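Local coordinates for PUA domain-containing protein (Aeropyrum pernix, PDB 2CX0) that is of uncharacterised function but carries a PUA domain, a fold that commonly binds RNA, and so probably acts in RNA recognition, perhaps in translation initiation, at residues L91-I103 with A109-G121. Sequence-based numbering, arbitrary orientation.
With SO4 (sulfate ion), chain B.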
ATOM      1  N   LEU A  91      -9.920   2.166  -2.769  1.00 14.18           N
ATOM      2  CA  LEU A  91      -9.620   2.258  -1.320  1.00 15.77           C
ATOM      3  C   LEU A  91     -10.753   2.998  -0.648  1.00 15.93           C
ATOM      4  O   LEU A  91     -11.442   3.799  -1.297  1.00 17.77           O
ATOM      5  CB  LEU A  91      -8.337   3.067  -1.093  1.00 13.54           C
ATOM      6  CG  LEU A  91      -7.117   2.475  -1.834  1.00 16.68           C
ATOM      7  CD1 LEU A  91      -5.916   3.516  -1.604  1.00 12.06           C
ATOM      8  CD2 LEU A  91      -6.746   1.080  -1.353  1.00 13.91           C
ATOM      9  N   LYS A  92     -10.957   2.763   0.645  1.00 12.73           N
ATOM     10  CA  LYS A  92     -12.036   3.483   1.372  1.00 12.18           C
ATOM     11  C   LYS A  92     -11.712   4.993   1.428  1.00 21.73           C
ATOM     12  O   LYS A  92     -12.602   5.846   1.453  1.00 25.12           O
ATOM     13  CB  LYS A  92     -12.129   2.924   2.762  1.00 11.47           C
ATOM     14  CG  LYS A  92     -12.767   1.536   2.751  1.00 15.85           C
ATOM     15  CD  LYS A  92     -13.080   1.091   4.164  1.00 19.08           C
ATOM     16  CE  LYS A  92     -13.743  -0.285   4.187  1.00 35.75           C
ATOM     17  NZ  LYS A  92     -15.234  -0.245   4.059  1.00 39.27           N
ATOM     18  N   GLY A  93     -10.427   5.323   1.472  1.00 23.64           N
ATOM     19  CA  GLY A  93     -10.091   6.733   1.489  1.00 24.30           C
ATOM     20  C   GLY A  93      -8.638   7.038   1.160  1.00 18.63           C
ATOM     21  O   GLY A  93      -7.787   6.139   1.099  1.00 15.58           O
ATOM     22  N   VAL A  94      -8.370   8.300   0.888  1.00 11.45           N
ATOM     23  CA  VAL A  94      -7.007   8.714   0.661  1.00 15.97           C
ATOM     24  C   VAL A  94      -6.878  10.071   1.387  1.00 14.66           C
ATOM     25  O   VAL A  94      -7.890  10.768   1.591  1.00 14.63           O
ATOM     26  CB  VAL A  94      -6.647   8.890  -0.829  1.00 25.60           C
ATOM     27  CG1 VAL A  94      -6.653   7.534  -1.575  1.00 14.39           C
ATOM     28  CG2 VAL A  94      -7.505   9.910  -1.407  1.00 21.14           C
ATOM     29  N   VAL A  95      -5.631  10.417   1.743  1.00 13.04           N
ATOM     30  CA  VAL A  95      -5.326  11.661   2.448  1.00 11.21           C
ATOM     31  C   VAL A  95      -4.321  12.359   1.588  1.00 14.53           C
ATOM     32  O   VAL A  95      -3.318  11.742   1.180  1.00 12.41           O
ATOM     33  CB  VAL A  95      -4.707  11.345   3.841  1.00 13.68           C
ATOM     34  CG1 VAL A  95      -4.271  12.622   4.527  1.00 14.65           C
ATOM     35  CG2 VAL A  95      -5.760  10.586   4.719  1.00 17.95           C
ATOM     36  N   LEU A  96      -4.580  13.629   1.285  1.00 11.01           N
ATOM     37  CA  LEU A  96      -3.687  14.401   0.451  1.00 11.39           C
ATOM     38  C   LEU A  96      -2.759  15.140   1.377  1.00  8.09           C
ATOM     39  O   LEU A  96      -3.189  15.609   2.451  1.00 11.88           O
ATOM     40  CB  LEU A  96      -4.498  15.388  -0.384  1.00 11.95           C
ATOM     41  CG  LEU A  96      -5.620  14.732  -1.193  1.00 20.98           C
ATOM     42  CD1 LEU A  96      -6.385  15.810  -1.983  1.00 18.98           C
ATOM     43  CD2 LEU A  96      -5.016  13.667  -2.119  1.00 22.01           C
ATOM     44  N   VAL A  97      -1.493  15.243   0.979  1.00 11.44           N
ATOM     45  CA  VAL A  97      -0.466  15.848   1.854  1.00  8.42           C
ATOM     46  C   VAL A  97       0.345  16.905   1.124  1.00 12.76           C
ATOM     47  O   VAL A  97       0.445  16.904  -0.116  1.00 11.43           O
ATOM     48  CB  VAL A  97       0.511  14.760   2.439  1.00 13.33           C
ATOM     49  CG1 VAL A  97      -0.276  13.585   3.034  1.00 12.78           C
ATOM     50  CG2 VAL A  97       1.513  14.190   1.281  1.00  9.55           C
ATOM     51  N   ASP A  98       0.947  17.804   1.918  1.00 14.82           N
ATOM     52  CA  ASP A  98       1.773  18.853   1.368  1.00 16.15           C
ATOM     53  C   ASP A  98       3.148  18.320   0.928  1.00 15.73           C
ATOM     54  O   ASP A  98       3.476  17.161   1.167  1.00 13.01           O
ATOM     55  CB  ASP A  98       1.879  20.061   2.326  1.00 14.79           C
ATOM     56  CG  ASP A  98       2.526  19.759   3.672  1.00 16.05           C
ATOM     57  OD1 ASP A  98       3.352  18.861   3.804  1.00 16.56           O
ATOM     58  OD2 ASP A  98       2.225  20.495   4.632  1.00 21.22           O
ATOM     59  N   LYS A  99       3.939  19.153   0.254  1.00 14.34           N
ATOM     60  CA  LYS A  99       5.225  18.704  -0.255  1.00 13.99           C
ATOM     61  C   LYS A  99       6.181  18.217   0.833  1.00 12.96           C
ATOM     62  O   LYS A  99       6.799  17.192   0.699  1.00 12.67           O
ATOM     63  CB  LYS A  99       5.928  19.823  -1.084  1.00 12.47           C
ATOM     64  CG  LYS A  99       7.309  19.406  -1.577  1.00 15.67           C
ATOM     65  CD  LYS A  99       8.013  20.588  -2.319  1.00 26.58           C
ATOM     66  CE  LYS A  99       7.476  20.773  -3.728  1.00 35.17           C
ATOM     67  NZ  LYS A  99       8.311  21.801  -4.469  1.00 38.46           N
ATOM     68  N   GLY A 100       6.315  18.973   1.924  1.00 13.86           N
ATOM     69  CA  GLY A 100       7.211  18.521   2.999  1.00 12.78           C
ATOM     70  C   GLY A 100       6.777  17.151   3.564  1.00 15.25           C
ATOM     71  O   GLY A 100       7.630  16.311   3.909  1.00 15.55           O
ATOM     72  N   ALA A 101       5.470  16.926   3.656  1.00 11.35           N
ATOM     73  CA  ALA A 101       4.986  15.649   4.163  1.00 12.39           C
ATOM     74  C   ALA A 101       5.206  14.532   3.155  1.00  9.39           C
ATOM     75  O   ALA A 101       5.556  13.420   3.569  1.00 13.10           O
ATOM     76  CB  ALA A 101       3.477  15.723   4.566  1.00 11.45           C
ATOM     77  N   ALA A 102       5.036  14.814   1.864  1.00  9.69           N
ATOM     78  CA  ALA A 102       5.249  13.786   0.816  1.00 12.67           C
ATOM     79  C   ALA A 102       6.723  13.374   0.906  1.00 15.04           C
ATOM     80  O   ALA A 102       7.055  12.211   0.860  1.00 12.73           O
ATOM     81  CB  ALA A 102       4.967  14.361  -0.611  1.00 12.44           C
ATOM     82  N   ILE A 103       7.621  14.352   1.043  1.00 14.74           N
ATOM     83  CA  ILE A 103       9.031  14.034   1.159  1.00  9.90           C
ATOM     84  C   ILE A 103       9.323  13.239   2.422  1.00 14.42           C
ATOM     85  O   ILE A 103      10.081  12.242   2.415  1.00 14.45           O
ATOM     86  CB  ILE A 103       9.870  15.352   1.152  1.00 10.98           C
ATOM     87  CG1 ILE A 103       9.926  15.902  -0.268  1.00 15.16           C
ATOM     88  CG2 ILE A 103      11.319  15.097   1.692  1.00 11.65           C
ATOM     89  CD1 ILE A 103      10.337  17.324  -0.288  1.00 19.46           C
ATOM     90  N   ALA A 109       8.762   8.369   7.259  1.00 14.99           N
ATOM     91  CA  ALA A 109       8.032   8.898   8.450  1.00 13.49           C
ATOM     92  C   ALA A 109       6.515   8.514   8.438  1.00 17.10           C
ATOM     93  O   ALA A 109       5.937   8.197   7.393  1.00 15.47           O
ATOM     94  CB  ALA A 109       8.164  10.457   8.456  1.00 15.49           C
ATOM     95  N   HIS A 110       5.876   8.527   9.605  1.00 12.65           N
ATOM     96  CA  HIS A 110       4.440   8.338   9.687  1.00 12.15           C
ATOM     97  C   HIS A 110       3.865   9.694   9.260  1.00 10.79           C
ATOM     98  O   HIS A 110       4.605  10.690   9.168  1.00 12.49           O
ATOM     99  CB  HIS A 110       4.014   8.087  11.138  1.00 12.00           C
ATOM    100  CG  HIS A 110       4.415   6.742  11.645  1.00 12.71           C
ATOM    101  ND1 HIS A 110       5.332   6.553  12.675  1.00 19.55           N
ATOM    102  CD2 HIS A 110       4.063   5.509  11.227  1.00 10.26           C
ATOM    103  CE1 HIS A 110       5.516   5.251  12.855  1.00  6.90           C
ATOM    104  NE2 HIS A 110       4.758   4.596  11.992  1.00 18.40           N
ATOM    105  N   LEU A 111       2.569   9.726   8.973  1.00  9.08           N
ATOM    106  CA  LEU A 111       1.944  10.986   8.543  1.00 12.66           C
ATOM    107  C   LEU A 111       1.277  11.711   9.731  1.00 14.37           C
ATOM    108  O   LEU A 111       0.378  11.195  10.363  1.00 12.30           O
ATOM    109  CB  LEU A 111       0.908  10.747   7.410  1.00  8.54           C
ATOM    110  CG  LEU A 111       0.035  11.955   7.008  1.00 13.73           C
ATOM    111  CD1 LEU A 111       0.982  13.111   6.459  1.00 11.68           C
ATOM    112  CD2 LEU A 111      -1.021  11.479   5.925  1.00 10.26           C
HETATM  113  N   MSE A 112       1.782  12.898  10.052  1.00 13.25           N
HETATM  114  CA  MSE A 112       1.161  13.687  11.112  1.00 12.67           C
HETATM  115  C   MSE A 112       0.114  14.652  10.491  1.00 11.91           C
HETATM  116  O   MSE A 112       0.224  15.114   9.357  1.00 14.15           O
HETATM  117  CB  MSE A 112       2.241  14.461  11.846  1.00 10.27           C
HETATM  118  CG  MSE A 112       3.493  13.643  12.153  1.00 19.86           C
HETATM  119 SE   MSE A 112       3.116  12.157  13.326  1.00 22.30          SE
HETATM  120  CE  MSE A 112       2.874  13.174  14.801  1.00 15.84           C
ATOM    121  N   ILE A 113      -0.912  14.954  11.275  1.00 11.65           N
ATOM    122  CA  ILE A 113      -1.990  15.811  10.876  1.00 10.72           C
ATOM    123  C   ILE A 113      -1.592  17.160  10.233  1.00  9.99           C
ATOM    124  O   ILE A 113      -2.226  17.612   9.274  1.00 12.74           O
ATOM    125  CB  ILE A 113      -2.900  16.064  12.094  1.00 11.84           C
ATOM    126  CG1 ILE A 113      -3.576  14.728  12.496  1.00 13.70           C
ATOM    127  CG2 ILE A 113      -3.992  17.157  11.738  1.00  9.42           C
ATOM    128  CD1 ILE A 113      -4.173  14.775  13.953  1.00 13.05           C
ATOM    129  N   PRO A 114      -0.537  17.809  10.745  1.00 12.85           N
ATOM    130  CA  PRO A 114      -0.168  19.092  10.139  1.00 12.80           C
ATOM    131  C   PRO A 114       0.259  19.003   8.679  1.00 17.99           C
ATOM    132  O   PRO A 114       0.241  20.019   8.007  1.00 20.36           O
ATOM    133  CB  PRO A 114       0.972  19.595  11.026  1.00 21.35           C
ATOM    134  CG  PRO A 114       0.634  19.006  12.376  1.00 16.72           C
ATOM    135  CD  PRO A 114       0.238  17.549  11.976  1.00 12.68           C
ATOM    136  N   GLY A 115       0.679  17.833   8.201  1.00 13.82           N
ATOM    137  CA  GLY A 115       1.061  17.695   6.780  1.00 11.67           C
ATOM    138  C   GLY A 115      -0.142  17.353   5.900  1.00 13.26           C
ATOM    139  O   GLY A 115      -0.024  17.247   4.673  1.00 12.96           O
ATOM    140  N   VAL A 116      -1.329  17.200   6.495  1.00 12.30           N
ATOM    141  CA  VAL A 116      -2.495  16.857   5.695  1.00 12.68           C
ATOM    142  C   VAL A 116      -3.180  18.100   5.157  1.00 13.29           C
ATOM    143  O   VAL A 116      -3.411  19.042   5.905  1.00 12.46           O
ATOM    144  CB  VAL A 116      -3.514  16.025   6.549  1.00 12.58           C
ATOM    145  CG1 VAL A 116      -4.835  15.822   5.739  1.00 10.86           C
ATOM    146  CG2 VAL A 116      -2.870  14.666   6.951  1.00 11.29           C
ATOM    147  N   VAL A 117      -3.567  18.048   3.884  1.00 12.02           N
ATOM    148  CA  VAL A 117      -4.237  19.162   3.219  1.00 12.02           C
ATOM    149  C   VAL A 117      -5.550  18.790   2.580  1.00 17.24           C
ATOM    150  O   VAL A 117      -6.235  19.636   1.963  1.00 14.95           O
ATOM    151  CB  VAL A 117      -3.346  19.795   2.107  1.00 14.93           C
ATOM    152  CG1 VAL A 117      -2.001  20.381   2.752  1.00 13.86           C
ATOM    153  CG2 VAL A 117      -2.965  18.708   1.041  1.00 13.68           C
ATOM    154  N   GLY A 118      -5.931  17.533   2.690  1.00 12.35           N
ATOM    155  CA  GLY A 118      -7.186  17.121   2.054  1.00 11.64           C
ATOM    156  C   GLY A 118      -7.529  15.702   2.420  1.00 12.56           C
ATOM    157  O   GLY A 118      -6.622  14.901   2.761  1.00 11.14           O
ATOM    158  N   VAL A 119      -8.822  15.411   2.436  1.00  8.14           N
ATOM    159  CA  VAL A 119      -9.298  14.056   2.743  1.00 14.75           C
ATOM    160  C   VAL A 119     -10.331  13.628   1.705  1.00 19.47           C
ATOM    161  O   VAL A 119     -11.223  14.422   1.350  1.00 22.11           O
ATOM    162  CB  VAL A 119      -9.977  13.971   4.092  1.00 16.83           C
ATOM    163  CG1 VAL A 119     -10.587  12.567   4.264  1.00 16.76           C
ATOM    164  CG2 VAL A 119      -8.980  14.306   5.216  1.00 15.69           C
ATOM    165  N   GLU A 120     -10.229  12.399   1.192  1.00 11.27           N
ATOM    166  CA  GLU A 120     -11.194  11.929   0.227  1.00 16.85           C
ATOM    167  C   GLU A 120     -11.718  10.597   0.668  1.00 19.47           C
ATOM    168  O   GLU A 120     -10.974   9.756   1.250  1.00 20.86           O
ATOM    169  CB  GLU A 120     -10.562  11.738  -1.175  1.00 15.88           C
ATOM    170  CG  GLU A 120     -10.259  13.032  -1.893  1.00 21.29           C
ATOM    171  CD  GLU A 120      -9.408  12.865  -3.150  1.00 22.71           C
ATOM    172  OE1 GLU A 120      -9.230  11.730  -3.652  1.00 26.81           O
ATOM    173  OE2 GLU A 120      -8.927  13.899  -3.654  1.00 25.93           O
ATOM    174  N   GLY A 121     -12.990  10.361   0.356  1.00 18.03           N
ATOM    175  CA  GLY A 121     -13.558   9.076   0.747  1.00 14.97           C
ATOM    176  C   GLY A 121     -14.139   9.132   2.144  1.00 19.85           C
ATOM    177  O   GLY A 121     -14.267  10.221   2.726  1.00 25.77           O
TER
HETATM  178  S   SO4 B1001       3.219  22.776  -0.312  1.00 38.31           S
HETATM  179  O1  SO4 B1001       3.657  22.965   1.082  1.00 36.75           O
HETATM  180  O2  SO4 B1001       4.262  23.345  -1.188  1.00 44.19           O
HETATM  181  O3  SO4 B1001       2.935  21.377  -0.712  1.00 41.28           O
HETATM  182  O4  SO4 B1001       2.018  23.572  -0.504  1.00 42.47           O
HETATM  183  O   HOH W   1       0.092  21.835   5.499  1.00 32.48           O
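Leu-96 O is gripped by two backbone amides of strand 116-121: Val-117 N donates to it at 2.9 Å and nearly straight (175°), Gly-118 N more weakly at 3.4 Å. Two residues thus face one, a classic beta bulge in the otherwise regular antiparallel pairing of 93-97 with 116-121. In the mixed sheet of the PUA domain 116-121 is an outermost strand, and 128-133 flanks 93-97 on its other side. Gly-118 suits its place, for a beta carbon there would run into Leu-96 CD1, and its own O takes Leu-96 N from above the carbonyl plane.

Beyond the bulge, Asp-98 N donates in the carbonyl plane to Gly-115 O (3.0 Å), and the side chain caps helix 99-107. With chi1 at 62°, CG sits between the backbone N and carbonyl carbon, which brings OD1 to Ala-101 N at 2.9 Å, while a water that donates to OD2 also donates to Pro-114 O. With an alanine here, Ala-101 N would probably lose its side-chain acceptor, and the water one of its two.

On one face of the strand pair, Val-95 CG1 lies 3.5 Å from Val-116 CG1, tighter than usual, and as near to Val-116 CG2, as the two side chains cross at about a right angle; helix 149-158 closes over them. Leu-111 spreads its methyls over Val-97 CG1, with CD2 reaching Val-95 as well. On the face opposite Val-95, Glu-120 OE1 comes to Val-94 CG2 and is salt-bridged to Arg-137.

A sulfate, probably from the crystallisation liquor, accepts from Lys-99 N at 2.6 Å, so a backbone N-H in the helix's first turn can take an anion.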